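Local coordinates for phosphoribosylaminoimidazole-succinocarboxamide synthase (Saccharomyces cerevisiae, PDB 2CNQ), which catalyses the ATP-dependent joining of the imidazole carboxylate nucleotide CAIR to L-aspartate, giving SAICAR in de novo purine biosynthesis, at residues I213-F218 and S240-N245; K113-E118 and F220-K225; L32-D37 and D104-V109. All blocks are in the same frame, centred on the assembly; numbering follows the deposited sequence. Where two conformers were deposited one is given.

Contact 1 of 3, residues I213-F218 and S240-N245; sequences IADTKF and SSRFWN. With AMZ (aminoimidazole 4-carboxamide ribonucleotide), chain C.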
loop_
_atom_site.group_PDB
_atom_site.type_symbol
_atom_site.label_atom_id
_atom_site.label_comp_id
_atom_site.label_asym_id
_atom_site.label_seq_id
_atom_site.Cartn_x
_atom_site.Cartn_y
_atom_site.Cartn_z
ATOM N N ILE A 213 3.752 -7.996 -10.116
ATOM C CA ILE A 213 3.651 -7.512 -8.764
ATOM C C ILE A 213 4.648 -8.311 -7.986
ATOM O O ILE A 213 4.437 -9.473 -7.700
ATOM C CB ILE A 213 2.270 -7.698 -8.189
ATOM C CG1 ILE A 213 1.201 -7.120 -9.088
ATOM C CG2 ILE A 213 2.239 -7.056 -6.827
ATOM C CD1 ILE A 213 -0.171 -7.334 -8.609
ATOM N N ALA A 214 5.775 -7.730 -7.678
ATOM C CA ALA A 214 6.795 -8.480 -7.027
ATOM C C ALA A 214 6.388 -8.857 -5.630
ATOM O O ALA A 214 6.587 -9.976 -5.194
ATOM C CB ALA A 214 8.046 -7.702 -6.980
ATOM N N ASP A 215 5.825 -7.897 -4.934
ATOM C CA ASP A 215 5.419 -8.064 -3.581
ATOM C C ASP A 215 4.457 -6.948 -3.257
ATOM O O ASP A 215 4.286 -6.005 -4.007
ATOM C CB ASP A 215 6.628 -8.126 -2.658
ATOM C CG ASP A 215 7.529 -6.952 -2.741
ATOM O OD1 ASP A 215 8.707 -7.158 -2.431
ATOM O OD2 ASP A 215 7.062 -5.848 -3.037
ATOM N N THR A 216 3.813 -7.082 -2.124
ATOM C CA THR A 216 2.879 -6.085 -1.717
ATOM C C THR A 216 2.618 -6.240 -0.251
ATOM O O THR A 216 2.778 -7.298 0.300
ATOM C CB THR A 216 1.567 -6.230 -2.490
ATOM O OG1 THR A 216 0.808 -5.047 -2.360
ATOM C CG2 THR A 216 0.733 -7.370 -2.045
ATOM N N LYS A 217 2.179 -5.155 0.341
ATOM C CA LYS A 217 1.751 -5.110 1.703
ATOM C C LYS A 217 0.307 -4.813 1.749
ATOM O O LYS A 217 -0.129 -3.768 1.301
ATOM C CB LYS A 217 2.537 -4.056 2.445
ATOM C CG LYS A 217 2.174 -3.922 3.901
ATOM C CD LYS A 217 1.025 -3.014 4.216
ATOM C CE LYS A 217 1.358 -1.582 3.987
ATOM N NZ LYS A 217 0.194 -0.681 4.172
ATOM N N PHE A 218 -0.452 -5.734 2.282
ATOM C CA PHE A 218 -1.842 -5.523 2.586
ATOM C C PHE A 218 -1.948 -5.180 4.049
ATOM O O PHE A 218 -1.113 -5.524 4.836
ATOM C CB PHE A 218 -2.638 -6.782 2.350
ATOM C CG PHE A 218 -2.655 -7.288 0.958
ATOM C CD1 PHE A 218 -3.126 -6.523 -0.074
ATOM C CD2 PHE A 218 -2.241 -8.559 0.691
ATOM C CE1 PHE A 218 -3.217 -7.044 -1.324
ATOM C CE2 PHE A 218 -2.315 -9.083 -0.571
ATOM C CZ PHE A 218 -2.797 -8.333 -1.574
ATOM N N SER A 240 2.504 0.588 -1.636
ATOM C CA SER A 240 2.371 -0.635 -0.901
ATOM C C SER A 240 2.972 -1.826 -1.601
ATOM O O SER A 240 2.941 -2.903 -1.047
ATOM C CB SER A 240 0.934 -0.917 -0.606
ATOM O OG SER A 240 0.240 -1.304 -1.744
ATOM N N SER A 241 3.502 -1.649 -2.785
ATOM C CA SER A 241 3.880 -2.750 -3.634
ATOM C C SER A 241 5.068 -2.427 -4.422
ATOM O O SER A 241 5.408 -1.271 -4.599
ATOM C CB SER A 241 2.759 -3.012 -4.632
ATOM O OG SER A 241 1.507 -3.003 -4.007
ATOM N N ARG A 242 5.648 -3.465 -5.002
ATOM C CA ARG A 242 6.632 -3.309 -6.029
ATOM C C ARG A 242 6.063 -3.836 -7.299
ATOM O O ARG A 242 5.550 -4.938 -7.355
ATOM C CB ARG A 242 7.897 -4.018 -5.679
ATOM C CG ARG A 242 8.630 -3.331 -4.600
ATOM C CD ARG A 242 9.785 -4.156 -4.170
ATOM N NE ARG A 242 10.519 -3.476 -3.127
ATOM C CZ ARG A 242 10.881 -4.015 -1.989
ATOM N NH1 ARG A 242 11.630 -3.299 -1.196
ATOM N NH2 ARG A 242 10.502 -5.220 -1.625
ATOM N N PHE A 243 6.127 -2.993 -8.312
ATOM C CA PHE A 243 5.614 -3.286 -9.611
ATOM C C PHE A 243 6.727 -3.237 -10.604
ATOM O O PHE A 243 7.397 -2.223 -10.720
ATOM C CB PHE A 243 4.572 -2.271 -9.992
ATOM C CG PHE A 243 3.383 -2.251 -9.128
ATOM C CD1 PHE A 243 2.916 -1.072 -8.597
ATOM C CD2 PHE A 243 2.681 -3.393 -8.866
ATOM C CE1 PHE A 243 1.753 -1.044 -7.855
ATOM C CE2 PHE A 243 1.544 -3.362 -8.102
ATOM C CZ PHE A 243 1.070 -2.179 -7.612
ATOM N N TRP A 244 6.885 -4.328 -11.323
ATOM C CA TRP A 244 7.906 -4.452 -12.316
ATOM C C TRP A 244 7.278 -4.631 -13.653
ATOM O O TRP A 244 6.226 -5.182 -13.806
ATOM C CB TRP A 244 8.760 -5.649 -12.027
ATOM C CG TRP A 244 9.485 -5.562 -10.760
ATOM C CD1 TRP A 244 9.818 -4.444 -10.073
ATOM C CD2 TRP A 244 10.008 -6.648 -10.028
ATOM N NE1 TRP A 244 10.509 -4.774 -8.967
ATOM C CE2 TRP A 244 10.654 -6.128 -8.922
ATOM C CE3 TRP A 244 9.977 -8.031 -10.205
ATOM C CZ2 TRP A 244 11.300 -6.922 -8.014
ATOM C CZ3 TRP A 244 10.595 -8.820 -9.304
ATOM C CH2 TRP A 244 11.243 -8.270 -8.203
ATOM N N ASN A 245 7.966 -4.151 -14.653
ATOM C CA ASN A 245 7.551 -4.368 -16.006
ATOM C C ASN A 245 7.879 -5.776 -16.410
ATOM O O ASN A 245 9.024 -6.201 -16.352
ATOM C CB ASN A 245 8.270 -3.359 -16.866
ATOM C CG ASN A 245 7.844 -3.414 -18.275
ATOM O OD1 ASN A 245 6.948 -2.657 -18.668
ATOM N ND2 ASN A 245 8.441 -4.246 -19.048
HETATM O O5 AMZ C . 3.997 0.635 4.328
HETATM C C6 AMZ C . 4.597 -0.276 4.858
HETATM N N2 AMZ C . 4.797 -0.360 6.168
HETATM C C3A AMZ C . 5.122 -1.373 4.068
HETATM C C7A AMZ C . 5.066 -1.475 2.712
HETATM N N3 AMZ C . 4.485 -0.711 1.768
HETATM N N1 AMZ C . 5.778 -2.433 4.572
HETATM C C5 AMZ C . 6.110 -3.189 3.550
HETATM N N AMZ C . 5.697 -2.607 2.402
HETATM C C1 AMZ C . 5.821 -3.174 1.083
HETATM C C2 AMZ C . 7.004 -2.679 0.307
HETATM C C3 AMZ C . 7.281 -3.826 -0.621
HETATM O O2 AMZ C . 6.360 -3.713 -1.683
HETATM O O1 AMZ C . 6.681 -1.467 -0.341
HETATM O O AMZ C . 6.059 -4.541 1.268
HETATM C C AMZ C . 6.931 -5.019 0.254
HETATM C C4 AMZ C . 8.112 -5.694 0.870
HETATM O O3 AMZ C . 8.980 -4.700 1.390
HETATM P P AMZ C . 10.406 -5.155 1.942
HETATM O OP1 AMZ C . 10.175 -5.900 3.215
HETATM O O4 AMZ C . 11.129 -3.848 2.167
HETATM O OP2 AMZ C . 11.077 -6.024 0.929
HETATM O O HOH W 1 -1.059 -3.674 -1.171
#
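Asp215 and Arg242 form the salt bridge of this antiparallel pairing, OD1 of Asp215 meeting NH2 of Arg242 at 2.8 Å. The nitrogen lies on the syn lone pair of OD1, which sits in the guanidinium plane, although carboxylate and guanidinium are turned 49° apart. Both groups also hold the bound aminoimidazole carboxamide ribonucleotide: OD2 of Asp215 accepts from its ribose O2 at 2.6 Å, and NH2 of Arg242 donates almost straight to phosphate OP2 (2.7 Å, 168°). Lys217 NZ pairs with Glu219 and Asp233.

Backbone bonds carry the pairing, Ala214 N to Arg242 O and Lys217 N to Ser240 O, each 2.8 Å. Thr216 OG1 and Ser241 OG lie 2.7 Å apart. A water is hydrogen-bonded to Thr216 OG1, Ser240 OG and Lys217 O; Thr237 bonds Ser240 OG through its N and Ser241 OG through its O.

Among apolar contacts, Ala214 CB stands over the six-membered ring of Trp244, 3.4 Å from its centroid, a CH-pi contact, while Ile213 CG1 meets the Phe243 ring edge at CE2. Lys217 CB lies against the imidazole, and bends at chi2 and chi3 bring CE near its O5.

Asp215 OD1 and, through NH1, Gln261 OE1 thus position the guanidinium with NH2 directed at the phosphate.

Contact 2 of 3, residues K113-E118 and F220-K225; sequences KLIPLE and FGIDEK. With ADP (adenosine-5'-diphosphate), chain B; SO4 (sulfate ion), chain K.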
loop_
_atom_site.group_PDB
_atom_site.type_symbol
_atom_site.label_atom_id
_atom_site.label_comp_id
_atom_site.label_asym_id
_atom_site.label_seq_id
_atom_site.Cartn_x
_atom_site.Cartn_y
_atom_site.Cartn_z
ATOM N N LYS A 113 -11.104 -2.761 13.514
ATOM C CA LYS A 113 -10.037 -3.316 14.288
ATOM C C LYS A 113 -9.052 -3.902 13.350
ATOM O O LYS A 113 -9.385 -4.728 12.517
ATOM C CB LYS A 113 -10.583 -4.371 15.195
ATOM C CG LYS A 113 -9.532 -4.910 16.105
ATOM C CD LYS A 113 -10.053 -5.903 17.082
ATOM C CE LYS A 113 -11.004 -5.289 18.070
ATOM N NZ LYS A 113 -11.218 -6.191 19.223
ATOM N N LEU A 114 -7.837 -3.451 13.461
ATOM C CA LEU A 114 -6.822 -3.867 12.554
ATOM C C LEU A 114 -6.119 -5.064 13.088
ATOM O O LEU A 114 -5.966 -5.223 14.262
ATOM C CB LEU A 114 -5.800 -2.765 12.316
ATOM C CG LEU A 114 -6.413 -1.494 11.803
ATOM C CD1 LEU A 114 -5.330 -0.466 11.648
ATOM C CD2 LEU A 114 -7.240 -1.795 10.568
ATOM N N ILE A 115 -5.710 -5.943 12.205
ATOM C CA ILE A 115 -4.825 -7.019 12.564
ATOM C C ILE A 115 -3.457 -6.427 12.533
ATOM O O ILE A 115 -3.075 -5.788 11.562
ATOM C CB ILE A 115 -4.953 -8.146 11.561
ATOM C CG1 ILE A 115 -6.378 -8.681 11.586
ATOM C CG2 ILE A 115 -3.958 -9.229 11.866
ATOM C CD1 ILE A 115 -6.619 -9.778 10.598
ATOM N N PRO A 116 -2.701 -6.555 13.601
ATOM C CA PRO A 116 -1.506 -5.771 13.772
ATOM C C PRO A 116 -0.304 -6.339 13.048
ATOM O O PRO A 116 0.715 -6.673 13.634
ATOM C CB PRO A 116 -1.301 -5.800 15.269
ATOM C CG PRO A 116 -1.804 -7.141 15.629
ATOM C CD PRO A 116 -3.039 -7.260 14.843
ATOM N N LEU A 117 -0.436 -6.463 11.756
ATOM C CA LEU A 117 0.608 -6.974 10.905
ATOM C C LEU A 117 0.625 -6.193 9.651
ATOM O O LEU A 117 -0.406 -5.780 9.163
ATOM C CB LEU A 117 0.329 -8.408 10.497
ATOM C CG LEU A 117 0.250 -9.420 11.609
ATOM C CD1 LEU A 117 -0.283 -10.716 11.075
ATOM C CD2 LEU A 117 1.606 -9.612 12.236
ATOM N N GLU A 118 1.791 -6.028 9.093
ATOM C CA GLU A 118 1.908 -5.692 7.699
ATOM C C GLU A 118 1.824 -7.007 6.979
ATOM O O GLU A 118 2.658 -7.878 7.139
ATOM C CB GLU A 118 3.213 -5.039 7.385
ATOM C CG GLU A 118 3.542 -3.858 8.199
ATOM C CD GLU A 118 2.614 -2.694 8.036
ATOM O OE1 GLU A 118 2.938 -1.662 8.659
ATOM O OE2 GLU A 118 1.598 -2.727 7.349
ATOM N N PHE A 220 -5.053 -5.783 6.886
ATOM C CA PHE A 220 -6.311 -6.408 7.158
ATOM C C PHE A 220 -6.831 -5.963 8.485
ATOM O O PHE A 220 -6.088 -5.779 9.429
ATOM C CB PHE A 220 -6.129 -7.910 7.258
ATOM C CG PHE A 220 -5.788 -8.648 5.984
ATOM C CD1 PHE A 220 -5.921 -8.100 4.728
ATOM C CD2 PHE A 220 -5.341 -9.951 6.052
ATOM C CE1 PHE A 220 -5.625 -8.867 3.614
ATOM C CE2 PHE A 220 -5.085 -10.690 4.916
ATOM C CZ PHE A 220 -5.242 -10.152 3.726
ATOM N N GLY A 221 -8.123 -5.851 8.549
ATOM C CA GLY A 221 -8.849 -5.740 9.767
ATOM C C GLY A 221 -9.593 -7.001 10.020
ATOM O O GLY A 221 -9.598 -7.934 9.229
ATOM N N ILE A 222 -10.238 -7.017 11.160
ATOM C CA ILE A 222 -11.009 -8.150 11.546
ATOM C C ILE A 222 -12.288 -7.624 12.113
ATOM O O ILE A 222 -12.303 -6.803 12.998
ATOM C CB ILE A 222 -10.236 -9.037 12.536
ATOM C CG1 ILE A 222 -11.053 -10.259 12.934
ATOM C CG2 ILE A 222 -9.763 -8.275 13.763
ATOM C CD1 ILE A 222 -11.195 -11.263 11.870
ATOM N N ASP A 223 -13.379 -8.115 11.587
ATOM C CA ASP A 223 -14.683 -7.821 12.120
ATOM C C ASP A 223 -15.035 -8.990 12.965
ATOM O O ASP A 223 -15.426 -10.054 12.473
ATOM C CB ASP A 223 -15.701 -7.669 11.011
ATOM C CG ASP A 223 -17.063 -7.406 11.544
ATOM O OD1 ASP A 223 -17.309 -7.672 12.740
ATOM O OD2 ASP A 223 -17.886 -6.919 10.771
ATOM N N GLU A 224 -14.878 -8.788 14.256
ATOM C CA GLU A 224 -15.054 -9.887 15.182
ATOM C C GLU A 224 -16.533 -10.259 15.364
ATOM O O GLU A 224 -16.834 -11.313 15.915
ATOM C CB GLU A 224 -14.321 -9.591 16.497
ATOM C CG GLU A 224 -12.918 -9.031 16.255
ATOM C CD GLU A 224 -11.920 -9.336 17.344
ATOM O OE1 GLU A 224 -11.412 -10.480 17.382
ATOM O OE2 GLU A 224 -11.612 -8.428 18.134
ATOM N N LYS A 225 -17.444 -9.429 14.868
ATOM C CA LYS A 225 -18.869 -9.732 14.939
ATOM C C LYS A 225 -19.270 -10.744 13.869
ATOM O O LYS A 225 -20.068 -11.637 14.136
ATOM C CB LYS A 225 -19.700 -8.461 14.796
ATOM C CG LYS A 225 -19.380 -7.389 15.831
ATOM C CD LYS A 225 -20.318 -6.232 15.894
ATOM C CE LYS A 225 -20.031 -5.265 17.026
ATOM N NZ LYS A 225 -22.374 -5.009 15.361
HETATM P PB ADP B . 1.324 4.738 7.884
HETATM O O1B ADP B . 1.512 3.857 6.739
HETATM O O2B ADP B . 1.300 4.006 9.160
HETATM O O3B ADP B . 2.218 5.869 8.033
HETATM P PA ADP B . -0.889 5.871 6.483
HETATM O O1A ADP B . -0.876 4.854 5.430
HETATM O O2A ADP B . -0.435 7.219 6.177
HETATM O O3A ADP B . -0.137 5.347 7.760
HETATM O "O5'" ADP B . -2.331 6.024 7.083
HETATM C "C5'" ADP B . -3.278 4.987 7.205
HETATM C "C4'" ADP B . -3.415 4.610 8.650
HETATM O "O4'" ADP B . -4.766 4.186 8.821
HETATM C "C3'" ADP B . -2.573 3.440 9.055
HETATM O "O3'" ADP B . -2.329 3.479 10.440
HETATM C "C2'" ADP B . -3.489 2.277 8.785
HETATM O "O2'" ADP B . -3.137 1.115 9.467
HETATM C "C1'" ADP B . -4.777 2.840 9.251
HETATM N N9 ADP B . -5.966 2.243 8.719
HETATM C C8 ADP B . -6.151 1.804 7.473
HETATM N N7 ADP B . -7.376 1.404 7.253
HETATM C C5 ADP B . -8.008 1.590 8.423
HETATM C C6 ADP B . -9.336 1.398 8.870
HETATM N N6 ADP B . -10.269 0.940 8.061
HETATM N N1 ADP B . -9.627 1.620 10.147
HETATM C C2 ADP B . -8.691 2.121 10.946
HETATM N N3 ADP B . -7.441 2.418 10.624
HETATM C C4 ADP B . -7.114 2.138 9.364
HETATM S S SO4 K . -21.497 -3.473 11.713
HETATM O O1 SO4 K . -20.486 -3.628 12.752
HETATM O O2 SO4 K . -21.241 -4.452 10.659
HETATM O O3 SO4 K . -22.829 -3.656 12.295
HETATM O O4 SO4 K . -21.385 -2.141 11.129
HETATM O O HOH W 2 -13.413 -4.336 12.844
HETATM O O HOH W 3 -3.023 -5.388 8.869
#
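Ile115 packs against Ile222 and Phe220 on the buried side of this pairing. Its CG1 is anti to the carbonyl carbon (chi1 -62°), which lays the CG1-CD1 arm along both partners. CG1 rests 4.0 Å from Ile222 CB. The Ile115 and Phe220 side chains cross at a slant, CD1 of the isoleucine 3.9 Å from CB of the phenylalanine. Leu187 and Val191 of helix 185-209 also touch Ile115.

Two backbone bonds link the segments: Ile222 N to Lys113 O and Ile115 N to Phe220 O, both 2.8 Å. Between them Leu114 faces Gly221, their CA atoms only 3.9 Å apart; the leucine CB points away from 220-225, and its CD1 lies 3.5 Å from O2' of ADP. One water bridges Lys113 N and Ile222 O; another accepts from Phe220 N and lies beside Ile115 O and Leu117 O, where Pro116 centres an inverse gamma turn.

At the exposed end, the Lys113 stem runs alongside Ile222, the two side chains pointing the same way. In the conformer described, one of two deposited, Lys113 NZ forms a salt bridge with Glu224 OE2, though its 2.5 Å length is doubtful.

The chemistry is thus mainly aliphatic packing within, with a secondary charged pair at the exposed end. At Leu114 a nonpolar surface meets ribose and adenine, consistent with the pairing of the two segments holding this leucine against the nucleotide in the ADP pocket.

Contact 3 of 3, residues L32-D37 and D104-V109; sequences LFVATD and DRSLLV. With ADP (adenosine-5'-diphosphate), chain B.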
loop_
_atom_site.group_PDB
_atom_site.type_symbol
_atom_site.label_atom_id
_atom_site.label_comp_id
_atom_site.label_asym_id
_atom_site.label_seq_id
_atom_site.Cartn_x
_atom_site.Cartn_y
_atom_site.Cartn_z
ATOM N N LEU A 32 -12.741 9.445 7.581
ATOM C CA LEU A 32 -12.397 10.111 6.348
ATOM C C LEU A 32 -10.914 9.873 6.175
ATOM O O LEU A 32 -10.104 10.327 6.951
ATOM C CB LEU A 32 -12.729 11.575 6.454
ATOM C CG LEU A 32 -12.263 12.435 5.332
ATOM C CD1 LEU A 32 -12.891 11.986 4.065
ATOM C CD2 LEU A 32 -12.539 13.881 5.629
ATOM N N PHE A 33 -10.583 9.099 5.160
ATOM C CA PHE A 33 -9.274 8.525 5.002
ATOM C C PHE A 33 -8.643 9.216 3.804
ATOM O O PHE A 33 -8.946 8.872 2.679
ATOM C CB PHE A 33 -9.539 7.040 4.752
ATOM C CG PHE A 33 -8.353 6.156 4.844
ATOM C CD1 PHE A 33 -7.828 5.557 3.723
ATOM C CD2 PHE A 33 -7.826 5.850 6.039
ATOM C CE1 PHE A 33 -6.796 4.658 3.838
ATOM C CE2 PHE A 33 -6.799 4.942 6.165
ATOM C CZ PHE A 33 -6.289 4.365 5.048
ATOM N N VAL A 34 -7.848 10.213 4.082
ATOM C CA VAL A 34 -7.392 11.112 3.059
ATOM C C VAL A 34 -5.967 10.793 2.736
ATOM O O VAL A 34 -5.111 10.915 3.579
ATOM C CB VAL A 34 -7.499 12.573 3.484
ATOM C CG1 VAL A 34 -7.212 13.428 2.281
ATOM C CG2 VAL A 34 -8.855 12.874 4.064
ATOM N N ALA A 35 -5.701 10.405 1.511
ATOM C CA ALA A 35 -4.346 10.207 1.074
ATOM C C ALA A 35 -3.828 11.518 0.588
ATOM O O ALA A 35 -4.281 12.036 -0.406
ATOM C CB ALA A 35 -4.268 9.166 0.008
ATOM N N THR A 36 -2.892 12.070 1.315
ATOM C CA THR A 36 -2.224 13.258 0.903
ATOM C C THR A 36 -1.226 12.889 -0.167
ATOM O O THR A 36 -1.165 11.760 -0.603
ATOM C CB THR A 36 -1.558 13.966 2.059
ATOM O OG1 THR A 36 -0.374 13.270 2.415
ATOM C CG2 THR A 36 -2.494 14.157 3.211
ATOM N N ASP A 37 -0.463 13.878 -0.566
ATOM C CA ASP A 37 0.573 13.730 -1.540
ATOM C C ASP A 37 1.920 13.561 -0.932
ATOM O O ASP A 37 2.910 13.591 -1.630
ATOM C CB ASP A 37 0.527 14.891 -2.487
ATOM C CG ASP A 37 -0.697 14.876 -3.318
ATOM O OD1 ASP A 37 -1.103 15.956 -3.780
ATOM O OD2 ASP A 37 -1.266 13.806 -3.543
ATOM N N ASP A 104 -11.202 13.262 -4.530
ATOM C CA ASP A 104 -10.468 12.261 -5.272
ATOM C C ASP A 104 -9.378 11.589 -4.520
ATOM O O ASP A 104 -8.790 10.662 -5.049
ATOM C CB ASP A 104 -9.939 12.821 -6.581
ATOM C CG ASP A 104 -11.032 13.268 -7.457
ATOM O OD1 ASP A 104 -10.965 14.399 -7.941
ATOM O OD2 ASP A 104 -11.959 12.470 -7.649
ATOM N N ARG A 105 -9.133 11.991 -3.294
ATOM C CA ARG A 105 -8.065 11.403 -2.523
ATOM C C ARG A 105 -8.576 10.930 -1.189
ATOM O O ARG A 105 -7.803 10.638 -0.312
ATOM C CB ARG A 105 -6.953 12.387 -2.304
ATOM C CG ARG A 105 -7.398 13.626 -1.609
ATOM C CD ARG A 105 -6.296 14.554 -1.309
ATOM N NE ARG A 105 -5.683 15.112 -2.491
ATOM C CZ ARG A 105 -4.461 14.867 -2.920
ATOM N NH1 ARG A 105 -3.692 14.012 -2.326
ATOM N NH2 ARG A 105 -3.989 15.512 -3.959
ATOM N N SER A 106 -9.885 10.825 -1.041
ATOM C CA SER A 106 -10.471 10.510 0.224
ATOM C C SER A 106 -11.368 9.342 0.091
ATOM O O SER A 106 -12.182 9.254 -0.813
ATOM C CB SER A 106 -11.273 11.683 0.737
ATOM O OG SER A 106 -10.452 12.785 0.956
ATOM N N LEU A 107 -11.279 8.469 1.060
ATOM C CA LEU A 107 -12.193 7.366 1.170
ATOM C C LEU A 107 -12.913 7.489 2.463
ATOM O O LEU A 107 -12.344 7.809 3.477
ATOM C CB LEU A 107 -11.463 6.046 1.105
ATOM C CG LEU A 107 -10.770 5.846 -0.224
ATOM C CD1 LEU A 107 -9.923 4.636 -0.157
ATOM C CD2 LEU A 107 -11.741 5.721 -1.343
ATOM N N LEU A 108 -14.180 7.195 2.415
ATOM C CA LEU A 108 -14.989 7.069 3.592
ATOM C C LEU A 108 -14.936 5.615 3.947
ATOM O O LEU A 108 -15.330 4.786 3.147
ATOM C CB LEU A 108 -16.395 7.504 3.268
ATOM C CG LEU A 108 -17.309 7.604 4.430
ATOM C CD1 LEU A 108 -16.903 8.735 5.314
ATOM C CD2 LEU A 108 -18.706 7.787 3.931
ATOM N N VAL A 109 -14.401 5.316 5.108
ATOM C CA VAL A 109 -14.150 3.949 5.450
ATOM C C VAL A 109 -14.675 3.679 6.808
ATOM O O VAL A 109 -14.779 4.525 7.666
ATOM C CB VAL A 109 -12.659 3.602 5.373
ATOM C CG1 VAL A 109 -12.123 3.920 3.989
ATOM C CG2 VAL A 109 -11.863 4.285 6.404
HETATM P PB ADP B . 1.324 4.738 7.884
HETATM O O1B ADP B . 1.512 3.857 6.739
HETATM O O2B ADP B . 1.300 4.006 9.160
HETATM O O3B ADP B . 2.218 5.869 8.033
HETATM P PA ADP B . -0.889 5.871 6.483
HETATM O O1A ADP B . -0.876 4.854 5.430
HETATM O O2A ADP B . -0.435 7.219 6.177
HETATM O O3A ADP B . -0.137 5.347 7.760
HETATM O "O5'" ADP B . -2.331 6.024 7.083
HETATM C "C5'" ADP B . -3.278 4.987 7.205
HETATM C "C4'" ADP B . -3.415 4.610 8.650
HETATM O "O4'" ADP B . -4.766 4.186 8.821
HETATM C "C3'" ADP B . -2.573 3.440 9.055
HETATM O "O3'" ADP B . -2.329 3.479 10.440
HETATM C "C2'" ADP B . -3.489 2.277 8.785
HETATM O "O2'" ADP B . -3.137 1.115 9.467
HETATM C "C1'" ADP B . -4.777 2.840 9.251
HETATM N N9 ADP B . -5.966 2.243 8.719
HETATM C C8 ADP B . -6.151 1.804 7.473
HETATM N N7 ADP B . -7.376 1.404 7.253
HETATM C C5 ADP B . -8.008 1.590 8.423
HETATM C C6 ADP B . -9.336 1.398 8.870
HETATM N N6 ADP B . -10.269 0.940 8.061
HETATM N N1 ADP B . -9.627 1.620 10.147
HETATM C C2 ADP B . -8.691 2.121 10.946
HETATM N N3 ADP B . -7.441 2.418 10.624
HETATM C C4 ADP B . -7.114 2.138 9.364
#
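Asp37 OD1 is gripped by three donors: Arg105 NH2 across the contact, at 2.9 Å, and the backbone amides of Ile3 and Glu52. Arg105 NH1 completes an end-on, two-nitrogen grip by bonding OD2 of Asp37 at 2.7 Å, an oxygen that also accepts from the amide of Gly54. The planes are 67° apart: OD2 lies in the guanidinium plane, yet NH1 stands well above the carboxylate plane. The same NH1 donates to Ala35 O at 2.8 Å, in the carbonyl plane and on a lone pair. With CG between backbone N and carbonyl carbon (chi1 58°) and the chain bent at chi3, the guanidinium comes to the end of strand 30-35, CD of Arg105 lying 3.9 Å from Val34 CG1. With an alanine in place of Arg105, the buried Asp37 carboxylate would probably be left without its charged mate and Ala35 O short of a donor.

Beyond the arginine the strands pair antiparallel. Phe33 and Leu107 exchange both backbone bonds, and Ala35 N donates to Arg105 O. On one face Leu32 CD1 packs on Ser106 CB at 3.7 Å, and the serine hydroxyl bonds Leu102 O. On the other, Phe33 CB touches Val109 CG2, and the ring's edge, at CE2, meets ADP O4' at 3.4 Å. Ser106, Leu107 and Leu108 line a second pocket, seen with AMZ or AMP, where Leu108 N bonds AMZ O5.

Strand 106-110 is one of the two outer strands of a four-stranded antiparallel sheet; strand 30-35 lies between it and strand 21-25. Helix 53-67 packs on Ala35 and Leu107 through Thr58, and its Ile55 touches Arg105.

Contacts 1 and 2 share strand 211-223: it pairs with strand 228-245 at contact 1 and with strand 113-122 at contact 2, all in one mixed sheet. Their centres are about 21 Å apart, yet they touch where Lys217 CD comes within 3.2 Å of Glu118 OE2. Contact 3 belongs to a separate antiparallel sheet, its centre about 20 Å from that of contact 2. Strand 106-110 leads directly into strand 113-122, and Phe33 and Leu114 both touch the same ADP. Contacts 2 and 3 thus border ADP, and contact 1 the aminoimidazole carboxamide ribonucleotide of the 13-residue pocket; contact 3, about 8 Å from contact 1 between nearest atoms, also lines the other AMZ/AMP site.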